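Local coordinates for protein isomaltodextranase (Arthrobacter globiformis, PDB 5AWO) that hydrolyses alpha-1,6-glucosidic linkages in dextran-type polysaccharides, removing isomaltose units one after another from the non-reducing chain ends, at residues A[179-188]-A[232-241]; A[85-94]-A[131-142]. All coordinates share one frame; numbering follows the deposited sequence.

In the fold
Both contacts belong to the TIM barrel, and their centres lie 18 Å apart. Interaction 1 packs two outer helices together. Interaction 2 joins the loop after strand 77-79 to the excursion after strand 120-124, which carries helix 132-135. They touch: CG1 of V142 is 3.6 Å from CB of E181, on the helix that opens interaction 1. Interaction 1 comes closer to the probable catalytic residues: the A237 side chain is about 6 Å from that of D262, the likely proton donor. Interaction 2 stands further off, the E85 side chain about 11 Å from that of D201, the likely nucleophile. The same side chain is about 4 Å from an acetate, probably from the crystallisation liquor.

Interaction 1: A[179-188]-A[232-241]; sequences AKEYVQGYVR and WINEAAGEDM
The indole of W232 is a knob in a hole made by A179, K180, V183 and Q184. It joins helix 223-237 to helix 179-192, two outer helices of the TIM barrel with strand 197-200 between them in sequence. The short segments run 8.5 Å apart at closest approach and cross at -41°. K180 covers one face of the ring, with CG 3.6 Å from the centroid of the five-membered ring of W232. Its CG stands anti to the backbone N (chi1 -176°) and the rest of the chain is extended, which carries it over the indole toward E235. V183 meets the edge instead, CG2 lying 3.9 Å from W232 CE3. CB of A179 closes the hole near CH2 and CZ3. Cutting W232 back to an alanine is likely to leave this hole unfilled and the K180 chain without the ring face it lies on.

Further along, CB of A236 is a smaller bump set between CB of Q184 and CG1 of V187, 3.7 Å from the latter. That same V187 CG1 reaches M241 CE at 3.5 Å, so the methionine methyl extends the apolar seam beyond the helix end. M241 also touches L198 of the barrel strand.

The Q184 amide spans the polar side. NE2 donates to E235 OE1 at 2.7 Å and to the backbone O of W232 at 3.1 Å. Both acceptors lie near the amide plane, which fixes its rotation. W232 O also takes the helical bond from A236 N. K180 NZ and E235 OE1 form a long salt bridge of 3.9 Å, and waters 1 and 2 each bridge the two groups. A buried amide is thus held by two nearly straight bonds, while K180 and E235 meet largely through water at the exposed edge.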
loop_
_atom_site.group_PDB
_atom_site.type_symbol
_atom_site.label_atom_id
_atom_site.label_comp_id
_atom_site.label_asym_id
_atom_site.label_seq_id
_atom_site.Cartn_x
_atom_site.Cartn_y
_atom_site.Cartn_z
ATOM N N ALA A 179 -20.108 -18.651 -10.833
ATOM C CA ALA A 179 -19.037 -17.646 -10.927
ATOM C C ALA A 179 -18.322 -17.450 -9.600
ATOM O O ALA A 179 -17.078 -17.428 -9.560
ATOM C CB ALA A 179 -19.593 -16.340 -11.426
ATOM N N LYS A 180 -19.065 -17.292 -8.517
ATOM C CA LYS A 180 -18.424 -17.078 -7.217
ATOM C C LYS A 180 -17.519 -18.241 -6.847
ATOM O O LYS A 180 -16.385 -18.057 -6.384
ATOM C CB LYS A 180 -19.455 -16.818 -6.112
ATOM C CG LYS A 180 -18.859 -16.496 -4.739
ATOM C CD LYS A 180 -19.927 -16.107 -3.705
ATOM C CE LYS A 180 -19.360 -15.794 -2.322
ATOM N NZ LYS A 180 -20.435 -15.244 -1.431
ATOM N N GLU A 181 -18.021 -19.461 -7.008
ATOM C CA GLU A 181 -17.253 -20.635 -6.664
ATOM C C GLU A 181 -15.978 -20.710 -7.508
ATOM O O GLU A 181 -14.936 -21.114 -7.026
ATOM C CB GLU A 181 -18.109 -21.910 -6.865
ATOM C CG GLU A 181 -19.260 -22.064 -5.863
ATOM C CD GLU A 181 -20.575 -21.499 -6.323
ATOM O OE1 GLU A 181 -20.627 -20.610 -7.212
ATOM O OE2 GLU A 181 -21.638 -21.947 -5.751
ATOM N N TYR A 182 -16.088 -20.353 -8.779
ATOM C CA TYR A 182 -14.908 -20.344 -9.670
ATOM C C TYR A 182 -13.873 -19.323 -9.180
ATOM O O TYR A 182 -12.718 -19.682 -8.966
ATOM C CB TYR A 182 -15.325 -20.033 -11.097
ATOM C CG TYR A 182 -14.146 -19.878 -12.012
ATOM C CD1 TYR A 182 -13.584 -20.968 -12.660
ATOM C CD2 TYR A 182 -13.588 -18.627 -12.240
ATOM C CE1 TYR A 182 -12.503 -20.822 -13.526
ATOM C CE2 TYR A 182 -12.503 -18.469 -13.104
ATOM C CZ TYR A 182 -11.959 -19.570 -13.723
ATOM O OH TYR A 182 -10.901 -19.440 -14.625
ATOM N N VAL A 183 -14.304 -18.090 -8.957
ATOM C CA VAL A 183 -13.375 -17.021 -8.548
ATOM C C VAL A 183 -12.740 -17.343 -7.199
ATOM O O VAL A 183 -11.502 -17.276 -7.018
ATOM C CB VAL A 183 -14.066 -15.650 -8.519
ATOM C CG1 VAL A 183 -13.171 -14.569 -7.923
ATOM C CG2 VAL A 183 -14.503 -15.240 -9.915
ATOM N N GLN A 184 -13.587 -17.692 -6.229
ATOM C CA GLN A 184 -13.053 -17.963 -4.910
ATOM C C GLN A 184 -12.171 -19.190 -4.880
ATOM O O GLN A 184 -11.152 -19.213 -4.192
ATOM C CB GLN A 184 -14.167 -18.050 -3.881
ATOM C CG GLN A 184 -14.896 -16.744 -3.742
ATOM C CD GLN A 184 -15.716 -16.635 -2.485
ATOM O OE1 GLN A 184 -16.506 -17.537 -2.171
ATOM N NE2 GLN A 184 -15.563 -15.541 -1.758
ATOM N N GLY A 185 -12.558 -20.229 -5.606
ATOM C CA GLY A 185 -11.710 -21.389 -5.766
ATOM C C GLY A 185 -10.350 -21.078 -6.388
ATOM O O GLY A 185 -9.358 -21.709 -6.036
ATOM N N TYR A 186 -10.318 -20.135 -7.339
ATOM C CA TYR A 186 -9.059 -19.749 -8.011
ATOM C C TYR A 186 -8.105 -19.070 -7.024
ATOM O O TYR A 186 -6.925 -19.389 -6.951
ATOM C CB TYR A 186 -9.299 -18.822 -9.217
ATOM C CG TYR A 186 -8.432 -19.112 -10.432
ATOM C CD1 TYR A 186 -7.186 -19.679 -10.312
ATOM C CD2 TYR A 186 -8.896 -18.797 -11.705
ATOM C CE1 TYR A 186 -6.418 -19.970 -11.421
ATOM C CE2 TYR A 186 -8.146 -19.067 -12.829
ATOM C CZ TYR A 186 -6.911 -19.679 -12.697
ATOM O OH TYR A 186 -6.167 -20.019 -13.809
ATOM N N VAL A 187 -8.671 -18.165 -6.238
ATOM C CA VAL A 187 -7.928 -17.436 -5.221
ATOM C C VAL A 187 -7.400 -18.427 -4.166
ATOM O O VAL A 187 -6.220 -18.417 -3.824
ATOM C CB VAL A 187 -8.762 -16.306 -4.635
ATOM C CG1 VAL A 187 -8.052 -15.665 -3.463
ATOM C CG2 VAL A 187 -9.048 -15.266 -5.714
ATOM N N ARG A 188 -8.289 -19.288 -3.666
ATOM C CA ARG A 188 -7.836 -20.306 -2.699
ATOM C C ARG A 188 -6.870 -21.335 -3.260
ATOM O O ARG A 188 -6.011 -21.821 -2.536
ATOM C CB ARG A 188 -9.028 -20.985 -2.034
ATOM C CG ARG A 188 -9.843 -20.071 -1.148
ATOM C CD ARG A 188 -10.729 -20.806 -0.153
ATOM N NE ARG A 188 -11.625 -19.903 0.569
ATOM C CZ ARG A 188 -12.894 -19.648 0.245
ATOM N NH1 ARG A 188 -13.490 -20.222 -0.790
ATOM N NH2 ARG A 188 -13.600 -18.803 0.988
ATOM N N TRP A 232 -15.481 -10.903 -3.674
ATOM C CA TRP A 232 -15.228 -12.333 -3.664
ATOM C C TRP A 232 -13.750 -12.657 -3.447
ATOM O O TRP A 232 -13.372 -13.573 -2.716
ATOM C CB TRP A 232 -15.657 -12.946 -4.994
ATOM C CG TRP A 232 -17.135 -12.977 -5.255
ATOM C CD1 TRP A 232 -18.146 -12.769 -4.360
ATOM C CD2 TRP A 232 -17.760 -13.237 -6.514
ATOM N NE1 TRP A 232 -19.365 -12.913 -4.989
ATOM C CE2 TRP A 232 -19.149 -13.204 -6.309
ATOM C CE3 TRP A 232 -17.275 -13.534 -7.780
ATOM C CZ2 TRP A 232 -20.057 -13.435 -7.346
ATOM C CZ3 TRP A 232 -18.184 -13.748 -8.818
ATOM C CH2 TRP A 232 -19.550 -13.705 -8.580
ATOM N N ILE A 233 -12.898 -11.906 -4.148
ATOM C CA ILE A 233 -11.437 -12.086 -4.062
ATOM C C ILE A 233 -10.919 -11.819 -2.627
ATOM O O ILE A 233 -10.155 -12.600 -2.073
ATOM C CB ILE A 233 -10.739 -11.167 -5.094
ATOM C CG1 ILE A 233 -11.062 -11.613 -6.532
ATOM C CG2 ILE A 233 -9.243 -11.116 -4.876
ATOM C CD1 ILE A 233 -10.729 -10.584 -7.611
ATOM N N ASN A 234 -11.385 -10.710 -2.063
ATOM C CA ASN A 234 -11.051 -10.327 -0.692
ATOM C C ASN A 234 -11.410 -11.454 0.279
ATOM O O ASN A 234 -10.572 -11.937 1.019
ATOM C CB ASN A 234 -11.813 -9.035 -0.376
ATOM C CG ASN A 234 -11.706 -8.574 1.054
ATOM O OD1 ASN A 234 -10.921 -9.063 1.852
ATOM N ND2 ASN A 234 -12.552 -7.605 1.369
ATOM N N GLU A 235 -12.662 -11.896 0.231
ATOM C CA GLU A 235 -13.088 -12.956 1.125
ATOM C C GLU A 235 -12.248 -14.230 0.974
ATOM O O GLU A 235 -11.847 -14.856 1.958
ATOM C CB GLU A 235 -14.572 -13.260 0.892
ATOM C CG GLU A 235 -15.108 -14.374 1.793
ATOM C CD GLU A 235 -16.592 -14.660 1.595
ATOM O OE1 GLU A 235 -17.035 -14.803 0.444
ATOM O OE2 GLU A 235 -17.328 -14.751 2.607
ATOM N N ALA A 236 -11.989 -14.641 -0.264
ATOM C CA ALA A 236 -11.230 -15.839 -0.511
ATOM C C ALA A 236 -9.748 -15.731 -0.130
ATOM O O ALA A 236 -9.119 -16.722 0.251
ATOM C CB ALA A 236 -11.377 -16.233 -1.963
ATOM N N ALA A 237 -9.156 -14.544 -0.306
ATOM C CA ALA A 237 -7.760 -14.353 0.095
ATOM C C ALA A 237 -7.626 -14.405 1.619
ATOM O O ALA A 237 -6.610 -14.854 2.162
ATOM C CB ALA A 237 -7.251 -13.004 -0.424
ATOM N N GLY A 238 -8.639 -13.891 2.293
ATOM C CA GLY A 238 -8.593 -13.836 3.755
ATOM C C GLY A 238 -7.347 -13.142 4.275
ATOM O O GLY A 238 -6.867 -12.193 3.663
ATOM N N GLU A 239 -6.825 -13.619 5.397
ATOM C CA GLU A 239 -5.665 -13.037 6.053
ATOM C C GLU A 239 -4.362 -13.707 5.649
ATOM O O GLU A 239 -3.299 -13.302 6.114
ATOM C CB GLU A 239 -5.833 -13.140 7.585
ATOM C CG GLU A 239 -6.974 -12.297 8.080
ATOM C CD GLU A 239 -6.670 -10.803 8.028
ATOM O OE1 GLU A 239 -6.073 -10.329 8.975
ATOM O OE2 GLU A 239 -7.142 -10.112 7.115
ATOM N N ASP A 240 -4.414 -14.756 4.841
ATOM C CA ASP A 240 -3.229 -15.535 4.555
ATOM C C ASP A 240 -2.491 -15.076 3.306
ATOM O O ASP A 240 -1.301 -15.307 3.179
ATOM C CB ASP A 240 -3.550 -17.043 4.471
ATOM C CG ASP A 240 -3.782 -17.665 5.856
ATOM O OD1 ASP A 240 -4.204 -16.955 6.751
ATOM O OD2 ASP A 240 -3.534 -18.857 6.045
ATOM N N MET A 241 -3.215 -14.446 2.384
ATOM C CA MET A 241 -2.659 -14.066 1.083
ATOM C C MET A 241 -2.960 -12.605 0.812
ATOM O O MET A 241 -4.073 -12.117 0.954
ATOM C CB MET A 241 -3.237 -14.929 -0.031
ATOM C CG MET A 241 -2.478 -14.744 -1.354
ATOM S SD MET A 241 -2.903 -16.017 -2.576
ATOM C CE MET A 241 -4.597 -15.460 -2.831
HETATM O O HOH W 1 -19.634 -15.855 1.098
HETATM O O HOH W 2 -18.929 -12.987 -0.974
HETATM O O HOH W 3 -21.273 -12.969 -2.824
HETATM O O HOH W 4 -10.968 -17.766 2.670
#

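Interaction 2: A[85-94]-A[131-142]; sequences EGSSRTTGNG and HRAAVEDASKTV
K140 reaches across to T90 and T91 and ties together two excursions of the TIM barrel. Segment 85-94 lies in the loop after barrel strand 77-79. Segment 131-142 belongs to the excursion after strand 120-124, which carries the short helix 132-135. At the root of the lysine, CB is 3.6 Å from G92 O. CG runs past the carbonyl oxygens of G92 and T91, both on the same side of it. CD comes 3.4 Å from T90 OG1, and CE is closer still to that hydroxyl. The chain is extended up to CE and bends only at its end (chi4 -84°), which turns NZ into a polar cluster. There NZ donates to T90 OG1 at 2.9 Å and to T91 O at 3.0 Å, with a weak bond to T90 O as well. It meets T91 O from above the carbonyl plane. G94 N, closing the type I turn from T91 to G94, binds the same oxygen from the other face. Water 5 links NZ to T90 N.

Beside the lysine, the two backbones are joined at the turn. T141 N donates to G92 O at 3.2 Å, almost in line with the carbonyl bond. N93 ND2 answers in the reverse sense, giving a hydrogen to T141 O at 3.0 Å. Water 6 joins G92 O, S139 O and T141 OG1.

H131 secures the other end. S88 lies over one face of its imidazole, with CA above the ring centre. CB of A133 packs beside CB of S88. The two ring nitrogens have opposite roles. ND1 accepts from A133 N at 3.0 Å and so N-caps helix 132-135. NE2 donates to E85 O at 2.9 Å; this bond is practically straight (179°), with the oxygen lying in the ring plane.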
loop_
_atom_site.group_PDB
_atom_site.type_symbol
_atom_site.label_atom_id
_atom_site.label_comp_id
_atom_site.label_asym_id
_atom_site.label_seq_id
_atom_site.Cartn_x
_atom_site.Cartn_y
_atom_site.Cartn_z
ATOM N N GLU A 85 -0.874 -15.725 -21.708
ATOM C CA GLU A 85 -1.832 -16.322 -22.658
ATOM C C GLU A 85 -1.397 -17.746 -23.036
ATOM O O GLU A 85 -2.259 -18.608 -23.306
ATOM C CB GLU A 85 -2.099 -15.404 -23.857
ATOM C CG GLU A 85 -2.996 -14.227 -23.490
ATOM C CD GLU A 85 -3.498 -13.446 -24.704
ATOM O OE1 GLU A 85 -2.963 -13.680 -25.803
ATOM O OE2 GLU A 85 -4.408 -12.581 -24.571
ATOM N N GLY A 86 -0.106 -18.023 -22.981
ATOM C CA GLY A 86 0.444 -19.351 -23.245
ATOM C C GLY A 86 0.479 -20.280 -22.040
ATOM O O GLY A 86 1.125 -21.328 -22.071
ATOM N N SER A 87 -0.207 -19.893 -20.960
ATOM C CA SER A 87 -0.463 -20.818 -19.850
ATOM C C SER A 87 -1.883 -21.359 -20.018
ATOM O O SER A 87 -2.832 -20.763 -19.513
ATOM C CB SER A 87 -0.303 -20.107 -18.514
ATOM O OG SER A 87 -0.447 -20.999 -17.431
ATOM N N SER A 88 -2.020 -22.477 -20.747
ATOM C CA SER A 88 -3.333 -23.013 -21.100
ATOM C C SER A 88 -3.703 -24.272 -20.360
ATOM O O SER A 88 -4.888 -24.585 -20.281
ATOM C CB SER A 88 -3.427 -23.281 -22.615
ATOM O OG SER A 88 -2.713 -24.449 -23.014
ATOM N N ARG A 89 -2.720 -25.010 -19.861
ATOM C CA ARG A 89 -3.023 -26.252 -19.140
ATOM C C ARG A 89 -3.719 -25.909 -17.836
ATOM O O ARG A 89 -3.263 -25.001 -17.118
ATOM C CB ARG A 89 -1.757 -27.035 -18.851
ATOM C CG ARG A 89 -1.039 -27.533 -20.107
ATOM C CD ARG A 89 0.266 -28.257 -19.819
ATOM N NE ARG A 89 1.274 -27.388 -19.204
ATOM C CZ ARG A 89 2.564 -27.693 -19.059
ATOM N NH1 ARG A 89 3.043 -28.842 -19.523
ATOM N NH2 ARG A 89 3.388 -26.823 -18.472
ATOM N N THR A 90 -4.819 -26.613 -17.512
ATOM C CA THR A 90 -5.525 -26.354 -16.271
ATOM C C THR A 90 -5.910 -27.645 -15.548
ATOM O O THR A 90 -5.895 -28.739 -16.136
ATOM C CB THR A 90 -6.793 -25.525 -16.509
ATOM O OG1 THR A 90 -7.680 -26.226 -17.390
ATOM C CG2 THR A 90 -6.460 -24.142 -17.071
ATOM N N THR A 91 -6.234 -27.494 -14.272
ATOM C CA THR A 91 -6.816 -28.585 -13.495
ATOM C C THR A 91 -8.189 -28.916 -14.058
ATOM O O THR A 91 -8.743 -28.238 -14.949
ATOM C CB THR A 91 -6.993 -28.189 -12.017
ATOM O OG1 THR A 91 -7.988 -27.155 -11.913
ATOM C CG2 THR A 91 -5.694 -27.712 -11.387
ATOM N N GLY A 92 -8.783 -29.944 -13.468
ATOM C CA GLY A 92 -10.145 -30.308 -13.817
ATOM C C GLY A 92 -11.165 -29.226 -13.528
ATOM O O GLY A 92 -12.281 -29.300 -13.998
ATOM N N ASN A 93 -10.765 -28.183 -12.791
ATOM C CA ASN A 93 -11.650 -27.067 -12.476
ATOM C C ASN A 93 -11.235 -25.755 -13.153
ATOM O O ASN A 93 -11.724 -24.699 -12.804
ATOM C CB ASN A 93 -11.754 -26.865 -10.970
ATOM C CG ASN A 93 -12.027 -28.172 -10.230
ATOM O OD1 ASN A 93 -11.208 -28.629 -9.444
ATOM N ND2 ASN A 93 -13.204 -28.747 -10.461
ATOM N N GLY A 94 -10.341 -25.850 -14.122
ATOM C CA GLY A 94 -9.980 -24.691 -14.946
ATOM C C GLY A 94 -8.904 -23.791 -14.415
ATOM O O GLY A 94 -8.760 -22.678 -14.924
ATOM N N HIS A 131 -9.475 -19.350 -19.234
ATOM C CA HIS A 131 -8.733 -19.655 -20.455
ATOM C C HIS A 131 -9.630 -20.306 -21.500
ATOM O O HIS A 131 -10.414 -21.196 -21.176
ATOM C CB HIS A 131 -7.525 -20.554 -20.200
ATOM C CG HIS A 131 -6.475 -20.406 -21.244
ATOM N ND1 HIS A 131 -6.617 -20.897 -22.526
ATOM C CD2 HIS A 131 -5.330 -19.685 -21.250
ATOM C CE1 HIS A 131 -5.557 -20.571 -23.242
ATOM N NE2 HIS A 131 -4.769 -19.815 -22.491
ATOM N N ARG A 132 -9.478 -19.907 -22.754
ATOM C CA ARG A 132 -10.249 -20.491 -23.842
ATOM C C ARG A 132 -10.082 -22.020 -23.895
ATOM O O ARG A 132 -11.041 -22.732 -24.201
ATOM C CB ARG A 132 -9.841 -19.860 -25.170
ATOM C CG ARG A 132 -10.660 -20.271 -26.361
ATOM C CD ARG A 132 -10.194 -19.461 -27.555
ATOM N NE ARG A 132 -10.894 -19.808 -28.783
ATOM C CZ ARG A 132 -10.883 -19.073 -29.890
ATOM N NH1 ARG A 132 -10.200 -17.936 -29.939
ATOM N NH2 ARG A 132 -11.559 -19.480 -30.968
ATOM N N ALA A 133 -8.911 -22.537 -23.578
ATOM C CA ALA A 133 -8.684 -23.997 -23.602
ATOM C C ALA A 133 -9.546 -24.708 -22.558
ATOM O O ALA A 133 -9.947 -25.875 -22.733
ATOM C CB ALA A 133 -7.215 -24.320 -23.385
ATOM N N ALA A 134 -9.797 -24.041 -21.439
ATOM C CA ALA A 134 -10.634 -24.650 -20.414
ATOM C C ALA A 134 -12.100 -24.582 -20.822
ATOM O O ALA A 134 -12.859 -25.531 -20.586
ATOM C CB ALA A 134 -10.418 -23.979 -19.065
ATOM N N VAL A 135 -12.512 -23.461 -21.390
ATOM C CA VAL A 135 -13.850 -23.314 -21.969
ATOM C C VAL A 135 -14.141 -24.405 -22.999
ATOM O O VAL A 135 -15.248 -24.956 -23.026
ATOM C CB VAL A 135 -14.026 -21.895 -22.567
ATOM C CG1 VAL A 135 -15.253 -21.822 -23.477
ATOM C CG2 VAL A 135 -14.138 -20.886 -21.438
ATOM N N GLU A 136 -13.142 -24.728 -23.806
ATOM C CA GLU A 136 -13.291 -25.659 -24.928
ATOM C C GLU A 136 -13.235 -27.123 -24.505
ATOM O O GLU A 136 -13.474 -28.004 -25.327
ATOM C CB GLU A 136 -12.240 -25.332 -25.999
ATOM C CG GLU A 136 -12.626 -24.054 -26.718
ATOM C CD GLU A 136 -11.596 -23.565 -27.712
ATOM O OE1 GLU A 136 -10.503 -24.151 -27.792
ATOM O OE2 GLU A 136 -11.890 -22.561 -28.373
ATOM N N ASP A 137 -12.947 -27.387 -23.239
ATOM C CA ASP A 137 -12.906 -28.747 -22.710
ATOM C C ASP A 137 -14.129 -28.941 -21.820
ATOM O O ASP A 137 -14.169 -28.544 -20.649
ATOM C CB ASP A 137 -11.600 -28.984 -21.947
ATOM C CG ASP A 137 -11.431 -30.425 -21.482
ATOM O OD1 ASP A 137 -12.438 -31.140 -21.354
ATOM O OD2 ASP A 137 -10.285 -30.835 -21.233
ATOM N N ALA A 138 -15.134 -29.606 -22.389
ATOM C CA ALA A 138 -16.413 -29.815 -21.732
ATOM C C ALA A 138 -16.317 -30.610 -20.430
ATOM O O ALA A 138 -17.242 -30.561 -19.626
ATOM C CB ALA A 138 -17.369 -30.525 -22.697
ATOM N N SER A 139 -15.228 -31.348 -20.234
ATOM C CA SER A 139 -15.021 -32.148 -19.025
ATOM C C SER A 139 -14.707 -31.287 -17.789
ATOM O O SER A 139 -14.827 -31.759 -16.656
ATOM C CB SER A 139 -13.923 -33.203 -19.240
ATOM O OG SER A 139 -12.590 -32.699 -19.120
ATOM N N LYS A 140 -14.288 -30.039 -18.013
ATOM C CA LYS A 140 -13.907 -29.195 -16.899
ATOM C C LYS A 140 -15.121 -28.511 -16.310
ATOM O O LYS A 140 -15.931 -27.941 -17.023
ATOM C CB LYS A 140 -12.851 -28.193 -17.339
ATOM C CG LYS A 140 -11.609 -28.880 -17.888
ATOM C CD LYS A 140 -10.522 -27.889 -18.202
ATOM C CE LYS A 140 -9.268 -28.522 -18.795
ATOM N NZ LYS A 140 -8.353 -29.038 -17.765
ATOM N N THR A 141 -15.207 -28.543 -14.990
ATOM C CA THR A 141 -16.344 -28.008 -14.263
ATOM C C THR A 141 -15.873 -27.206 -13.066
ATOM O O THR A 141 -14.754 -27.376 -12.579
ATOM C CB THR A 141 -17.295 -29.132 -13.781
ATOM O OG1 THR A 141 -16.557 -30.079 -13.006
ATOM C CG2 THR A 141 -17.898 -29.855 -14.946
ATOM N N VAL A 142 -16.746 -26.345 -12.586
ATOM C CA VAL A 142 -16.410 -25.448 -11.472
ATOM C C VAL A 142 -16.196 -26.260 -10.191
ATOM O O VAL A 142 -16.973 -27.183 -9.894
ATOM C CB VAL A 142 -17.508 -24.378 -11.293
ATOM C CG1 VAL A 142 -17.309 -23.578 -10.002
ATOM C CG2 VAL A 142 -17.544 -23.457 -12.501
HETATM O O HOH W 5 -5.777 -28.733 -19.241
HETATM O O HOH W 6 -14.195 -31.530 -13.816
HETATM O O HOH W 7 -9.522 -20.837 -16.650
#